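Local coordinates for protein SmhA (Serratia marcescens, PDB 7A27) that probably acts as the A component of Smh, a tripartite alpha-pore-forming toxin, and is seen here in its soluble form, at residues A[10-21]-A[297-308]. Sequence-based numbering, arbitrary orientation.
Sequences SPQTLMAMHISI and RMALLPTEWGKV
Arg297 lays its aliphatic chain beside Ser20 and Ile21; the chain bends at chi2, and Ser20 O lies at the guanidinium edge, near its plane, where the bond it accepts from NH1 is weak. Met298 starts out pointing away from 10-21, yet its folded chain brings CE back against CG2 and CD1 of Ile21. Leu301 enters a hole formed by Leu14, Met17, His18 and Ile21, its CD1 lying 3.8 Å from CE1 of His18. That imidazole is held by ND1 donating in the ring plane to Leu14 O (2.9 Å), an oxygen that His18 N reaches from the other face of the Leu14 carbonyl plane; Tyr80 and Phe345 also meet the ring. Glu304 sets CG 3.4 Å from SD of Met17, the two side chains crossing obliquely, and its OE1 accepts a hydrogen bond from Thr13 N (3.2 Å), the donor approaching from above the carboxylate plane, 43° out of it. Trp305 offers a ring face to Leu14, whose CD1 stands 3.7 Å from the centroid of the six-membered ring and 7° off its normal, a CH-pi contact. Lys307 packs CB against OE1 of Gln12 (3.5 Å), while Val308 CG2 helps close the pocket around Leu14. Reciprocal knobs-into-holes by Leu14 and Leu301, where the axes of segments 14-21 and 301-308 approach to 10.6 Å, 165° apart in direction, identify antiparallel packing within the long helical bundle, consistent with the soluble form of an alpha-pore-forming toxin.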
ATOM      1  N   SER A  10      -4.781  23.275  11.641  1.00 69.26           N
ATOM      2  CA  SER A  10      -3.719  22.401  11.079  1.00 67.62           C
ATOM      3  C   SER A  10      -4.324  21.169  10.406  1.00 66.06           C
ATOM      4  O   SER A  10      -5.505  20.840  10.617  1.00 65.15           O
ATOM      5  CB  SER A  10      -2.753  21.958  12.156  1.00 67.47           C
ATOM      6  OG  SER A  10      -3.265  20.849  12.896  1.00 65.50           O
ATOM      7  N   PRO A  11      -3.513  20.475   9.578  1.00 63.92           N
ATOM      8  CA  PRO A  11      -3.885  19.195   8.987  1.00 64.10           C
ATOM      9  C   PRO A  11      -3.910  18.042   9.994  1.00 64.76           C
ATOM     10  O   PRO A  11      -4.199  16.951   9.607  1.00 63.69           O
ATOM     11  CB  PRO A  11      -2.766  18.848   7.996  1.00 63.38           C
ATOM     12  CG  PRO A  11      -1.927  20.103   7.879  1.00 64.76           C
ATOM     13  CD  PRO A  11      -2.213  20.943   9.103  1.00 64.79           C
ATOM     14  N   GLN A  12      -3.528  18.304  11.239  1.00 68.91           N
ATOM     15  CA  GLN A  12      -3.429  17.271  12.301  1.00 70.76           C
ATOM     16  C   GLN A  12      -2.498  16.181  11.776  1.00 69.75           C
ATOM     17  O   GLN A  12      -1.569  16.531  11.050  1.00 70.57           O
ATOM     18  CB  GLN A  12      -4.848  16.861  12.714  1.00 71.54           C
ATOM     19  CG  GLN A  12      -5.677  18.098  13.031  1.00 72.52           C
ATOM     20  CD  GLN A  12      -6.758  17.904  14.047  1.00 72.28           C
ATOM     21  OE1 GLN A  12      -6.775  16.939  14.784  1.00 72.49           O
ATOM     22  NE2 GLN A  12      -7.661  18.862  14.088  1.00 75.59           N
ATOM     23  N   THR A  13      -2.760  14.911  12.064  1.00 70.16           N
ATOM     24  CA  THR A  13      -1.852  13.803  11.653  1.00 70.11           C
ATOM     25  C   THR A  13      -2.172  13.324  10.233  1.00 69.84           C
ATOM     26  O   THR A  13      -1.731  12.222   9.916  1.00 71.87           O
ATOM     27  CB  THR A  13      -1.897  12.635  12.652  1.00 69.95           C
ATOM     28  OG1 THR A  13      -3.195  12.039  12.611  1.00 69.22           O
ATOM     29  CG2 THR A  13      -1.556  13.070  14.060  1.00 70.92           C
ATOM     30  N   LEU A  14      -2.869  14.106   9.394  1.00 68.98           N
ATOM     31  CA  LEU A  14      -3.177  13.712   7.989  1.00 67.36           C
ATOM     32  C   LEU A  14      -1.895  13.430   7.194  1.00 67.75           C
ATOM     33  O   LEU A  14      -1.901  12.449   6.427  1.00 65.88           O
ATOM     34  CB  LEU A  14      -3.985  14.803   7.279  1.00 67.30           C
ATOM     35  CG  LEU A  14      -5.484  14.854   7.576  1.00 66.22           C
ATOM     36  CD1 LEU A  14      -6.125  16.009   6.846  1.00 66.67           C
ATOM     37  CD2 LEU A  14      -6.189  13.566   7.166  1.00 65.46           C
ATOM     38  N   MET A  15      -0.854  14.253   7.337  1.00 69.01           N
ATOM     39  CA  MET A  15       0.379  14.103   6.523  1.00 69.33           C
ATOM     40  C   MET A  15       0.974  12.721   6.789  1.00 68.83           C
ATOM     41  O   MET A  15       1.145  11.964   5.825  1.00 68.28           O
ATOM     42  CB  MET A  15       1.410  15.195   6.815  1.00 70.39           C
ATOM     43  CG  MET A  15       2.590  15.135   5.869  1.00 71.73           C
ATOM     44  SD  MET A  15       3.671  16.578   5.938  1.00 75.06           S
ATOM     45  CE  MET A  15       5.170  15.906   5.222  1.00 76.66           C
ATOM     46  N   ALA A  16       1.225  12.406   8.058  1.00 69.50           N
ATOM     47  CA  ALA A  16       1.806  11.119   8.494  1.00 70.40           C
ATOM     48  C   ALA A  16       0.857   9.973   8.118  1.00 70.46           C
ATOM     49  O   ALA A  16       1.308   8.941   7.620  1.00 70.22           O
ATOM     50  CB  ALA A  16       2.064  11.156   9.975  1.00 71.22           C
ATOM     51  N   MET A  17      -0.431  10.150   8.361  1.00 70.79           N
ATOM     52  CA  MET A  17      -1.460   9.121   8.111  1.00 71.49           C
ATOM     53  C   MET A  17      -1.450   8.748   6.631  1.00 70.20           C
ATOM     54  O   MET A  17      -1.548   7.556   6.365  1.00 72.70           O
ATOM     55  CB  MET A  17      -2.845   9.607   8.539  1.00 73.50           C
ATOM     56  CG  MET A  17      -3.865   8.494   8.642  1.00 74.94           C
ATOM     57  SD  MET A  17      -4.995   8.802   9.955  1.00 80.80           S
ATOM     58  CE  MET A  17      -3.938   8.387  11.345  1.00 82.10           C
ATOM     59  N   HIS A  18      -1.306   9.712   5.714  1.00 67.12           N
ATOM     60  CA  HIS A  18      -1.259   9.464   4.246  1.00 65.33           C
ATOM     61  C   HIS A  18       0.047   8.741   3.901  1.00 64.79           C
ATOM     62  O   HIS A  18       0.002   7.812   3.078  1.00 66.70           O
ATOM     63  CB  HIS A  18      -1.446  10.753   3.431  1.00 66.17           C
ATOM     64  CG  HIS A  18      -2.865  11.164   3.200  1.00 65.75           C
ATOM     65  ND1 HIS A  18      -3.535  12.010   4.035  1.00 64.75           N
ATOM     66  CD2 HIS A  18      -3.745  10.857   2.219  1.00 66.39           C
ATOM     67  CE1 HIS A  18      -4.762  12.207   3.570  1.00 65.92           C
ATOM     68  NE2 HIS A  18      -4.913  11.536   2.446  1.00 65.31           N
ATOM     69  N   ILE A  19       1.159   9.129   4.515  1.00 63.40           N
ATOM     70  CA  ILE A  19       2.483   8.472   4.317  1.00 63.18           C
ATOM     71  C   ILE A  19       2.392   6.994   4.758  1.00 64.27           C
ATOM     72  O   ILE A  19       2.852   6.133   4.005  1.00 62.44           O
ATOM     73  CB  ILE A  19       3.583   9.281   5.039  1.00 61.20           C
ATOM     74  CG1 ILE A  19       3.777  10.644   4.364  1.00 61.56           C
ATOM     75  CG2 ILE A  19       4.880   8.496   5.135  1.00 61.50           C
ATOM     76  CD1 ILE A  19       4.733  11.575   5.072  1.00 63.01           C
ATOM     77  N   SER A  20       1.780   6.685   5.905  1.00 66.31           N
ATOM     78  CA  SER A  20       1.683   5.287   6.391  1.00 69.03           C
ATOM     79  C   SER A  20       0.773   4.489   5.449  1.00 70.07           C
ATOM     80  O   SER A  20       0.974   3.252   5.362  1.00 71.56           O
ATOM     81  CB  SER A  20       1.252   5.176   7.837  1.00 70.96           C
ATOM     82  OG  SER A  20      -0.149   5.368   7.972  1.00 72.69           O
ATOM     83  N   ILE A  21      -0.169   5.145   4.748  1.00 69.88           N
ATOM     84  CA  ILE A  21      -1.052   4.469   3.751  1.00 66.79           C
ATOM     85  C   ILE A  21      -0.220   4.202   2.503  1.00 68.31           C
ATOM     86  O   ILE A  21      -0.194   3.036   2.066  1.00 67.69           O
ATOM     87  CB  ILE A  21      -2.320   5.272   3.424  1.00 65.91           C
ATOM     88  CG1 ILE A  21      -3.258   5.322   4.636  1.00 66.57           C
ATOM     89  CG2 ILE A  21      -3.017   4.675   2.203  1.00 65.20           C
ATOM     90  CD1 ILE A  21      -4.416   6.296   4.503  1.00 66.83           C
ATOM     91  N   ARG A 297      -4.642   0.854   7.969  1.00 68.02           N
ATOM     92  CA  ARG A 297      -4.143   2.258   7.999  1.00 69.65           C
ATOM     93  C   ARG A 297      -5.247   3.188   7.500  1.00 68.74           C
ATOM     94  O   ARG A 297      -5.348   4.296   8.020  1.00 68.89           O
ATOM     95  CB  ARG A 297      -2.897   2.455   7.137  1.00 72.46           C
ATOM     96  CG  ARG A 297      -1.734   1.564   7.529  1.00 76.42           C
ATOM     97  CD  ARG A 297      -1.184   1.783   8.929  1.00 80.78           C
ATOM     98  NE  ARG A 297      -0.455   0.563   9.316  1.00 85.22           N
ATOM     99  CZ  ARG A 297       0.736   0.178   8.817  1.00 86.88           C
ATOM    100  NH1 ARG A 297       1.367   0.904   7.885  1.00 86.35           N
ATOM    101  NH2 ARG A 297       1.271  -0.949   9.264  1.00 85.08           N
ATOM    102  N   MET A 298      -6.050   2.714   6.547  1.00 68.00           N
ATOM    103  CA  MET A 298      -7.167   3.458   5.913  1.00 67.11           C
ATOM    104  C   MET A 298      -8.326   3.595   6.903  1.00 66.06           C
ATOM    105  O   MET A 298      -9.074   4.572   6.782  1.00 66.23           O
ATOM    106  CB  MET A 298      -7.642   2.688   4.687  1.00 67.30           C
ATOM    107  CG  MET A 298      -8.651   3.427   3.833  1.00 69.29           C
ATOM    108  SD  MET A 298      -8.163   4.984   3.098  1.00 67.85           S
ATOM    109  CE  MET A 298      -6.487   4.526   2.714  1.00 69.02           C
ATOM    110  N   ALA A 299      -8.462   2.688   7.869  1.00 64.56           N
ATOM    111  CA  ALA A 299      -9.555   2.697   8.868  1.00 65.17           C
ATOM    112  C   ALA A 299      -9.510   3.988   9.698  1.00 66.38           C
ATOM    113  O   ALA A 299     -10.573   4.477  10.103  1.00 69.82           O
ATOM    114  CB  ALA A 299      -9.441   1.507   9.769  1.00 64.80           C
ATOM    115  N   LEU A 300      -8.337   4.564   9.910  1.00 66.08           N
ATOM    116  CA  LEU A 300      -8.152   5.747  10.788  1.00 67.54           C
ATOM    117  C   LEU A 300      -8.355   7.060  10.009  1.00 66.61           C
ATOM    118  O   LEU A 300      -8.513   8.113  10.672  1.00 67.59           O
ATOM    119  CB  LEU A 300      -6.755   5.718  11.417  1.00 68.24           C
ATOM    120  CG  LEU A 300      -6.236   4.406  12.014  1.00 68.41           C
ATOM    121  CD1 LEU A 300      -4.759   4.569  12.355  1.00 68.62           C
ATOM    122  CD2 LEU A 300      -7.045   3.956  13.228  1.00 68.19           C
ATOM    123  N   LEU A 301      -8.374   7.024   8.672  1.00 64.01           N
ATOM    124  CA  LEU A 301      -8.403   8.250   7.826  1.00 63.79           C
ATOM    125  C   LEU A 301      -9.726   9.012   7.986  1.00 65.17           C
ATOM    126  O   LEU A 301      -9.689  10.230   8.154  1.00 66.14           O
ATOM    127  CB  LEU A 301      -8.135   7.876   6.370  1.00 61.99           C
ATOM    128  CG  LEU A 301      -7.993   9.059   5.411  1.00 61.46           C
ATOM    129  CD1 LEU A 301      -6.873   9.989   5.816  1.00 61.20           C
ATOM    130  CD2 LEU A 301      -7.761   8.573   4.005  1.00 61.39           C
ATOM    131  N   PRO A 302     -10.917   8.368   7.915  1.00 63.90           N
ATOM    132  CA  PRO A 302     -12.177   9.084   8.087  1.00 64.98           C
ATOM    133  C   PRO A 302     -12.198   9.882   9.407  1.00 67.16           C
ATOM    134  O   PRO A 302     -12.520  11.050   9.400  1.00 67.42           O
ATOM    135  CB  PRO A 302     -13.214   7.944   8.090  1.00 65.70           C
ATOM    136  CG  PRO A 302     -12.578   6.840   7.295  1.00 64.71           C
ATOM    137  CD  PRO A 302     -11.123   6.939   7.681  1.00 63.60           C
ATOM    138  N   THR A 303     -11.830   9.237  10.516  1.00 67.52           N
ATOM    139  CA  THR A 303     -11.722   9.864  11.853  1.00 67.87           C
ATOM    140  C   THR A 303     -10.831  11.108  11.763  1.00 66.73           C
ATOM    141  O   THR A 303     -11.235  12.149  12.292  1.00 66.95           O
ATOM    142  CB  THR A 303     -11.182   8.853  12.872  1.00 68.88           C
ATOM    143  OG1 THR A 303     -12.048   7.722  12.777  1.00 69.93           O
ATOM    144  CG2 THR A 303     -11.077   9.406  14.280  1.00 69.25           C
ATOM    145  N   GLU A 304      -9.678  11.021  11.098  1.00 65.34           N
ATOM    146  CA  GLU A 304      -8.736  12.164  11.016  1.00 65.92           C
ATOM    147  C   GLU A 304      -9.362  13.306  10.214  1.00 64.72           C
ATOM    148  O   GLU A 304      -9.135  14.448  10.611  1.00 65.62           O
ATOM    149  CB  GLU A 304      -7.348  11.759  10.532  1.00 67.18           C
ATOM    150  CG  GLU A 304      -6.445  11.351  11.696  1.00 70.45           C
ATOM    151  CD  GLU A 304      -6.028  12.460  12.657  1.00 73.59           C
ATOM    152  OE1 GLU A 304      -5.617  13.535  12.184  1.00 76.74           O
ATOM    153  OE2 GLU A 304      -6.102  12.247  13.878  1.00 76.43           O
ATOM    154  N   TRP A 305     -10.144  13.049   9.167  1.00 62.88           N
ATOM    155  CA  TRP A 305     -10.826  14.153   8.445  1.00 62.59           C
ATOM    156  C   TRP A 305     -11.873  14.762   9.385  1.00 65.60           C
ATOM    157  O   TRP A 305     -11.980  16.005   9.450  1.00 65.83           O
ATOM    158  CB  TRP A 305     -11.411  13.727   7.085  1.00 60.83           C
ATOM    159  CG  TRP A 305     -10.459  13.859   5.930  1.00 58.43           C
ATOM    160  CD1 TRP A 305      -9.924  12.869   5.160  1.00 57.29           C
ATOM    161  CD2 TRP A 305      -9.899  15.089   5.443  1.00 57.80           C
ATOM    162  NE1 TRP A 305      -9.082  13.401   4.221  1.00 57.50           N
ATOM    163  CE2 TRP A 305      -9.049  14.761   4.378  1.00 57.71           C
ATOM    164  CE3 TRP A 305     -10.031  16.432   5.815  1.00 57.89           C
ATOM    165  CZ2 TRP A 305      -8.338  15.732   3.686  1.00 58.62           C
ATOM    166  CZ3 TRP A 305      -9.334  17.386   5.124  1.00 58.53           C
ATOM    167  CH2 TRP A 305      -8.499  17.037   4.074  1.00 58.60           C
ATOM    168  N   GLY A 306     -12.589  13.913  10.118  1.00 67.36           N
ATOM    169  CA  GLY A 306     -13.590  14.315  11.125  1.00 69.59           C
ATOM    170  C   GLY A 306     -12.998  15.212  12.183  1.00 69.46           C
ATOM    171  O   GLY A 306     -13.726  16.111  12.641  1.00 71.09           O
ATOM    172  N   LYS A 307     -11.732  14.989  12.558  1.00 68.12           N
ATOM    173  CA  LYS A 307     -11.010  15.836  13.543  1.00 69.03           C
ATOM    174  C   LYS A 307     -10.781  17.229  12.947  1.00 69.39           C
ATOM    175  O   LYS A 307     -10.893  18.206  13.711  1.00 67.78           O
ATOM    176  CB  LYS A 307      -9.697  15.195  13.989  1.00 69.51           C
ATOM    177  CG  LYS A 307      -9.850  14.063  14.997  1.00 70.89           C
ATOM    178  CD  LYS A 307      -8.555  13.657  15.684  1.00 71.75           C
ATOM    179  CE  LYS A 307      -8.814  12.957  17.007  1.00 73.37           C
ATOM    180  NZ  LYS A 307      -7.605  12.286  17.538  1.00 73.69           N
ATOM    181  N   VAL A 308     -10.467  17.319  11.647  1.00 69.63           N
ATOM    182  CA  VAL A 308     -10.280  18.619  10.934  1.00 68.95           C
ATOM    183  C   VAL A 308     -11.636  19.329  10.891  1.00 69.89           C
ATOM    184  O   VAL A 308     -11.662  20.563  11.069  1.00 72.78           O
ATOM    185  CB  VAL A 308      -9.706  18.431   9.519  1.00 67.48           C
ATOM    186  CG1 VAL A 308      -9.606  19.743   8.752  1.00 68.37           C
ATOM    187  CG2 VAL A 308      -8.350  17.767   9.578  1.00 67.20           C
TER